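Local coordinates for putative uncharacterized protein (Acidianus two-tailed virus, PDB 3FAJ) that is a structural protein of the virion, whose detailed role is unknown but which may also bind DNA, at residues G33-I38 with A57-N62; M41-Q46 with P113-A118. One frame throughout, in Å; residues are numbered along the deposited sequence.

Interaction 1. Residues G33-I38 with A57-N62; sequences GGAVKI and AGEEAN
The first torsions of E59 and I38 bring them together: each turns its gamma carbon (CG of E59, chi1 -65°; CG1 of I38, chi1 -68°) away from its own carbonyl carbon, and E59 then bends at chi2 (-58°). The pair joins two neighbouring helices of a helical bundle, 31-43 and 51-66, which run antiparallel at this point; the axes of the two short segments approach to 9.5 Å. The backbones come close, with the CA atoms of A35 and E59 6.2 Å from each other, and G34 has no side chain on the face that meets E59. The CG of E59 lies over the G34-A35 peptide, 3.9 Å from A35 N, while the CB atoms of A35 and E59 touch at 4.4 Å. The bend at chi2 carries the carboxylate past G34, with E59 OE1 4.4 Å from G34 CA. No hydrogen bond links the two segments; the touches are van der Waals ones. Y31 also touches E59, and I75 of helix 69-86 packs on both A35 and E59, bringing a third helix to the seam. I38 reaches beyond to K55 and L56, one turn earlier on the partner helix. The tightest touch is made by the end of the isoleucine, whose CD1 stands 3.8 Å from E59 CG.

Interaction 2. Residues M41-Q46 with P113-A118; sequences MFENGQ and PEYQQA
Y115, E43 and F42 make the whole of this contact, and Y115 gives up the most surface. Its ring projects from the first turn of helix 113-123 toward the C-terminal part of helix 31-43, with CG anti to the backbone N (chi1 171°), and spans a backbone separation of 11.7 Å between the CA atoms of E43 and Y115. At the far end of the ring the phenol OH donates a hydrogen bond to E43 OE2, 2.7 Å long. E43 comes from the opposite direction on a chain extended beyond CG, and receives the bond on the anti lone pair of OE2, the one facing away from its other oxygen. OE2 lies at the edge of the tyrosine ring and in its plane, 3.3 Å from Y115 CE2, although the carboxylate as a whole is turned 55° from the ring. F42 supplies a nonpolar flank: the phenol OH sits at the edge of the phenylalanine ring, near its plane, with CD2 of F42 3.9 Å from Y115 OH. The hydroxyl thus has a carboxylate for its proton and an aromatic edge beside it, and the bond to E43 gives the hydroxyl of a buried tyrosine a partner. V109 of helix 103-111 touches the side chains of both F42 and Y115, while I78 and M81 of helix 69-86 pack on Y115. G45, at positive phi, belongs to a Schellman motif, with G45 N bonded to F42 O and Q46 N to M41 O. The arrangement is a tyrosine-glutamate hydrogen bond between two helices of a helical bundle, beside that Schellman motif.

How the interactions relate
Helix 31-43 takes part in both interactions, meeting helix 51-66 in interaction 1 and helix 113-123 in interaction 2, with the two centres 13 Å apart. Helix 69-86 touches residues of both, so these links belong to one bundle. Interaction 1 is the partly buried one: close backbones, small residues and a glutamate that makes no hydrogen bond across the contact. Interaction 2 is the more buried by its touching residues, two of three, though both centres lie about equally far from the middle of the chain. It is also the more polar, because long side chains bridge widely separated backbones and one hydroxyl is paired with a carboxylate. A glutamate thus plays a different part in each.

Interaction 1. Residues G33-I38 with A57-N62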
loop_
_atom_site.group_PDB
_atom_site.type_symbol
_atom_site.label_atom_id
_atom_site.label_comp_id
_atom_site.label_asym_id
_atom_site.label_seq_id
_atom_site.Cartn_x
_atom_site.Cartn_y
_atom_site.Cartn_z
ATOM N N GLY A 33 3.336 7.076 -5.187
ATOM C CA GLY A 33 3.234 8.126 -4.150
ATOM C C GLY A 33 1.877 8.108 -3.462
ATOM O O GLY A 33 1.789 8.271 -2.222
ATOM N N GLY A 34 0.817 7.898 -4.254
ATOM C CA GLY A 34 -0.548 7.841 -3.712
ATOM C C GLY A 34 -0.690 6.645 -2.770
ATOM O O GLY A 34 -1.321 6.748 -1.714
ATOM N N ALA A 35 -0.093 5.522 -3.148
ATOM C CA ALA A 35 -0.084 4.340 -2.288
ATOM C C ALA A 35 0.644 4.658 -0.972
ATOM O O ALA A 35 0.141 4.323 0.096
ATOM C CB ALA A 35 0.547 3.142 -3.018
ATOM N N VAL A 36 1.804 5.312 -1.041
ATOM C CA VAL A 36 2.574 5.636 0.187
ATOM C C VAL A 36 1.740 6.541 1.121
ATOM O O VAL A 36 1.745 6.369 2.353
ATOM C CB VAL A 36 3.919 6.281 -0.156
ATOM C CG1 VAL A 36 4.589 6.867 1.088
ATOM C CG2 VAL A 36 4.836 5.258 -0.823
ATOM N N LYS A 37 0.978 7.466 0.542
ATOM C CA LYS A 37 0.111 8.320 1.362
ATOM C C LYS A 37 -0.924 7.473 2.104
ATOM O O LYS A 37 -1.154 7.685 3.302
ATOM C CB LYS A 37 -0.556 9.401 0.517
ATOM C CG LYS A 37 0.404 10.508 0.148
ATOM C CD LYS A 37 -0.220 11.446 -0.834
ATOM C CE LYS A 37 0.821 12.425 -1.310
ATOM N NZ LYS A 37 0.356 13.073 -2.544
ATOM N N ILE A 38 -1.532 6.517 1.407
ATOM C CA ILE A 38 -2.508 5.591 2.005
ATOM C C ILE A 38 -1.815 4.781 3.110
ATOM O O ILE A 38 -2.348 4.635 4.223
ATOM C CB ILE A 38 -3.161 4.655 0.951
ATOM C CG1 ILE A 38 -4.074 5.447 0.005
ATOM C CG2 ILE A 38 -3.945 3.486 1.632
ATOM C CD1 ILE A 38 -4.335 4.745 -1.358
ATOM N N ALA A 57 -5.961 -1.208 -3.480
ATOM C CA ALA A 57 -6.337 -1.934 -4.689
ATOM C C ALA A 57 -6.618 -0.961 -5.851
ATOM O O ALA A 57 -6.286 -1.253 -7.013
ATOM C CB ALA A 57 -7.555 -2.827 -4.417
ATOM N N GLY A 58 -7.219 0.182 -5.526
ATOM C CA GLY A 58 -7.500 1.240 -6.513
ATOM C C GLY A 58 -6.207 1.758 -7.137
ATOM O O GLY A 58 -6.133 1.954 -8.356
ATOM N N GLU A 59 -5.176 1.983 -6.228
ATOM C CA GLU A 59 -3.887 2.414 -6.808
ATOM C C GLU A 59 -3.288 1.285 -7.634
ATOM O O GLU A 59 -2.685 1.514 -8.697
ATOM C CB GLU A 59 -2.905 2.851 -5.716
ATOM C CG GLU A 59 -3.322 4.107 -4.919
ATOM C CD GLU A 59 -3.542 5.343 -5.774
ATOM O OE1 GLU A 59 -2.772 5.589 -6.729
ATOM O OE2 GLU A 59 -4.531 6.066 -5.499
ATOM N N GLU A 60 -3.318 0.151 -7.133
ATOM C CA GLU A 60 -2.828 -1.008 -7.875
ATOM C C GLU A 60 -3.507 -1.108 -9.249
ATOM O O GLU A 60 -2.845 -1.352 -10.267
ATOM C CB GLU A 60 -3.099 -2.277 -7.051
ATOM C CG GLU A 60 -2.587 -3.546 -7.653
ATOM C CD GLU A 60 -2.858 -4.728 -6.749
ATOM O OE1 GLU A 60 -3.483 -4.533 -5.674
ATOM O OE2 GLU A 60 -2.474 -5.845 -7.159
ATOM N N ALA A 61 -4.774 -0.914 -9.403
ATOM C CA ALA A 61 -5.452 -0.935 -10.700
ATOM C C ALA A 61 -4.970 0.213 -11.577
ATOM O O ALA A 61 -4.796 0.032 -12.778
ATOM C CB ALA A 61 -6.975 -0.866 -10.524
ATOM N N ASN A 62 -4.783 1.393 -10.980
ATOM C CA ASN A 62 -4.281 2.554 -11.733
ATOM C C ASN A 62 -2.896 2.222 -12.326
ATOM O O ASN A 62 -2.630 2.489 -13.513
ATOM C CB ASN A 62 -4.120 3.764 -10.813
ATOM C CG ASN A 62 -5.436 4.412 -10.421
ATOM O OD1 ASN A 62 -6.439 4.329 -11.130
ATOM N ND2 ASN A 62 -5.419 5.099 -9.281
#

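Interaction 2. Residues M41-Q46 with P113-A118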
loop_
_atom_site.group_PDB
_atom_site.type_symbol
_atom_site.label_atom_id
_atom_site.label_comp_id
_atom_site.label_asym_id
_atom_site.label_seq_id
_atom_site.Cartn_x
_atom_site.Cartn_y
_atom_site.Cartn_z
ATOM N N MET A 41 -1.340 6.767 6.267
ATOM C CA MET A 41 -2.634 6.885 6.988
ATOM C C MET A 41 -2.977 5.573 7.705
ATOM O O MET A 41 -3.495 5.582 8.838
ATOM C CB MET A 41 -3.735 7.253 6.004
ATOM C CG MET A 41 -3.556 8.634 5.411
ATOM S SD MET A 41 -4.957 9.019 4.345
ATOM C CE MET A 41 -4.926 7.817 3.092
ATOM N N PHE A 42 -2.696 4.453 7.048
ATOM C CA PHE A 42 -2.876 3.124 7.639
ATOM C C PHE A 42 -2.067 3.024 8.939
ATOM O O PHE A 42 -2.594 2.618 9.989
ATOM C CB PHE A 42 -2.436 2.051 6.623
ATOM C CG PHE A 42 -2.134 0.714 7.234
ATOM C CD1 PHE A 42 -3.164 -0.095 7.730
ATOM C CD2 PHE A 42 -0.811 0.258 7.301
ATOM C CE1 PHE A 42 -2.877 -1.359 8.302
ATOM C CE2 PHE A 42 -0.524 -1.004 7.846
ATOM C CZ PHE A 42 -1.557 -1.807 8.348
ATOM N N GLU A 43 -0.802 3.427 8.875
ATOM C CA GLU A 43 0.092 3.288 10.040
ATOM C C GLU A 43 -0.288 4.224 11.167
ATOM O O GLU A 43 -0.009 3.936 12.345
ATOM C CB GLU A 43 1.526 3.564 9.640
ATOM C CG GLU A 43 2.057 2.521 8.656
ATOM C CD GLU A 43 3.486 2.793 8.258
ATOM O OE1 GLU A 43 4.180 3.546 8.982
ATOM O OE2 GLU A 43 3.933 2.252 7.245
ATOM N N ASN A 44 -0.893 5.356 10.810
ATOM C CA ASN A 44 -1.331 6.342 11.804
ATOM C C ASN A 44 -2.649 5.998 12.462
ATOM O O ASN A 44 -3.086 6.689 13.356
ATOM C CB ASN A 44 -1.515 7.710 11.154
ATOM C CG ASN A 44 -0.203 8.373 10.809
ATOM O OD1 ASN A 44 0.840 8.007 11.339
ATOM N ND2 ASN A 44 -0.261 9.386 9.943
ATOM N N GLY A 45 -3.295 4.942 11.984
ATOM C CA GLY A 45 -4.586 4.568 12.521
ATOM C C GLY A 45 -5.725 5.359 11.913
ATOM O O GLY A 45 -6.850 5.246 12.363
ATOM N N GLN A 46 -5.498 6.071 10.953
ATOM C CA GLN A 46 -6.447 6.982 10.318
ATOM C C GLN A 46 -7.469 6.244 9.453
ATOM O O GLN A 46 -8.579 6.734 9.231
ATOM C CB GLN A 46 -5.718 8.012 9.453
ATOM C CG GLN A 46 -4.862 8.997 10.244
ATOM C CD GLN A 46 -4.113 9.942 9.318
ATOM O OE1 GLN A 46 -3.860 9.595 8.159
ATOM N NE2 GLN A 46 -3.819 11.174 9.817
ATOM N N PRO A 113 9.756 -7.131 7.440
ATOM C CA PRO A 113 10.741 -6.558 6.513
ATOM C C PRO A 113 10.264 -6.464 5.058
ATOM O O PRO A 113 10.645 -5.534 4.355
ATOM C CB PRO A 113 11.957 -7.507 6.655
ATOM C CG PRO A 113 11.773 -8.147 7.998
ATOM C CD PRO A 113 10.283 -8.335 8.114
ATOM N N GLU A 114 9.413 -7.389 4.614
ATOM C CA GLU A 114 8.895 -7.330 3.252
ATOM C C GLU A 114 8.001 -6.105 3.071
ATOM O O GLU A 114 8.032 -5.450 2.037
ATOM C CB GLU A 114 8.150 -8.621 2.851
ATOM C CG GLU A 114 7.806 -8.616 1.355
ATOM C CD GLU A 114 6.979 -9.790 0.894
ATOM O OE1 GLU A 114 6.966 -10.822 1.581
ATOM O OE2 GLU A 114 6.342 -9.657 -0.180
ATOM N N TYR A 115 7.238 -5.763 4.108
ATOM C CA TYR A 115 6.407 -4.562 4.037
ATOM C C TYR A 115 7.299 -3.324 3.966
ATOM O O TYR A 115 7.076 -2.415 3.160
ATOM C CB TYR A 115 5.492 -4.474 5.263
ATOM C CG TYR A 115 4.757 -3.137 5.366
ATOM C CD1 TYR A 115 3.530 -2.948 4.738
ATOM C CD2 TYR A 115 5.303 -2.076 6.088
ATOM C CE1 TYR A 115 2.856 -1.739 4.858
ATOM C CE2 TYR A 115 4.638 -0.837 6.204
ATOM C CZ TYR A 115 3.411 -0.690 5.568
ATOM O OH TYR A 115 2.703 0.494 5.671
ATOM N N GLN A 116 8.292 -3.275 4.842
ATOM C CA GLN A 116 9.204 -2.121 4.854
ATOM C C GLN A 116 9.853 -1.944 3.476
ATOM O O GLN A 116 9.958 -0.815 2.980
ATOM C CB GLN A 116 10.288 -2.285 5.908
ATOM C CG GLN A 116 9.745 -2.338 7.338
ATOM C CD GLN A 116 10.779 -2.844 8.365
ATOM O OE1 GLN A 116 11.887 -3.321 8.013
ATOM N NE2 GLN A 116 10.408 -2.785 9.642
ATOM N N GLN A 117 10.297 -3.048 2.878
ATOM C CA GLN A 117 10.955 -2.992 1.563
ATOM C C GLN A 117 9.988 -2.475 0.500
ATOM O O GLN A 117 10.361 -1.636 -0.334
ATOM C CB GLN A 117 11.437 -4.367 1.137
ATOM C CG GLN A 117 12.633 -4.904 1.825
ATOM C CD GLN A 117 12.963 -6.272 1.272
ATOM O OE1 GLN A 117 12.137 -6.875 0.575
ATOM N NE2 GLN A 117 14.168 -6.751 1.530
ATOM N N ALA A 118 8.752 -2.993 0.521
ATOM C CA ALA A 118 7.769 -2.635 -0.496
ATOM C C ALA A 118 7.405 -1.154 -0.380
ATOM O O ALA A 118 7.354 -0.428 -1.376
ATOM C CB ALA A 118 6.510 -3.531 -0.387
#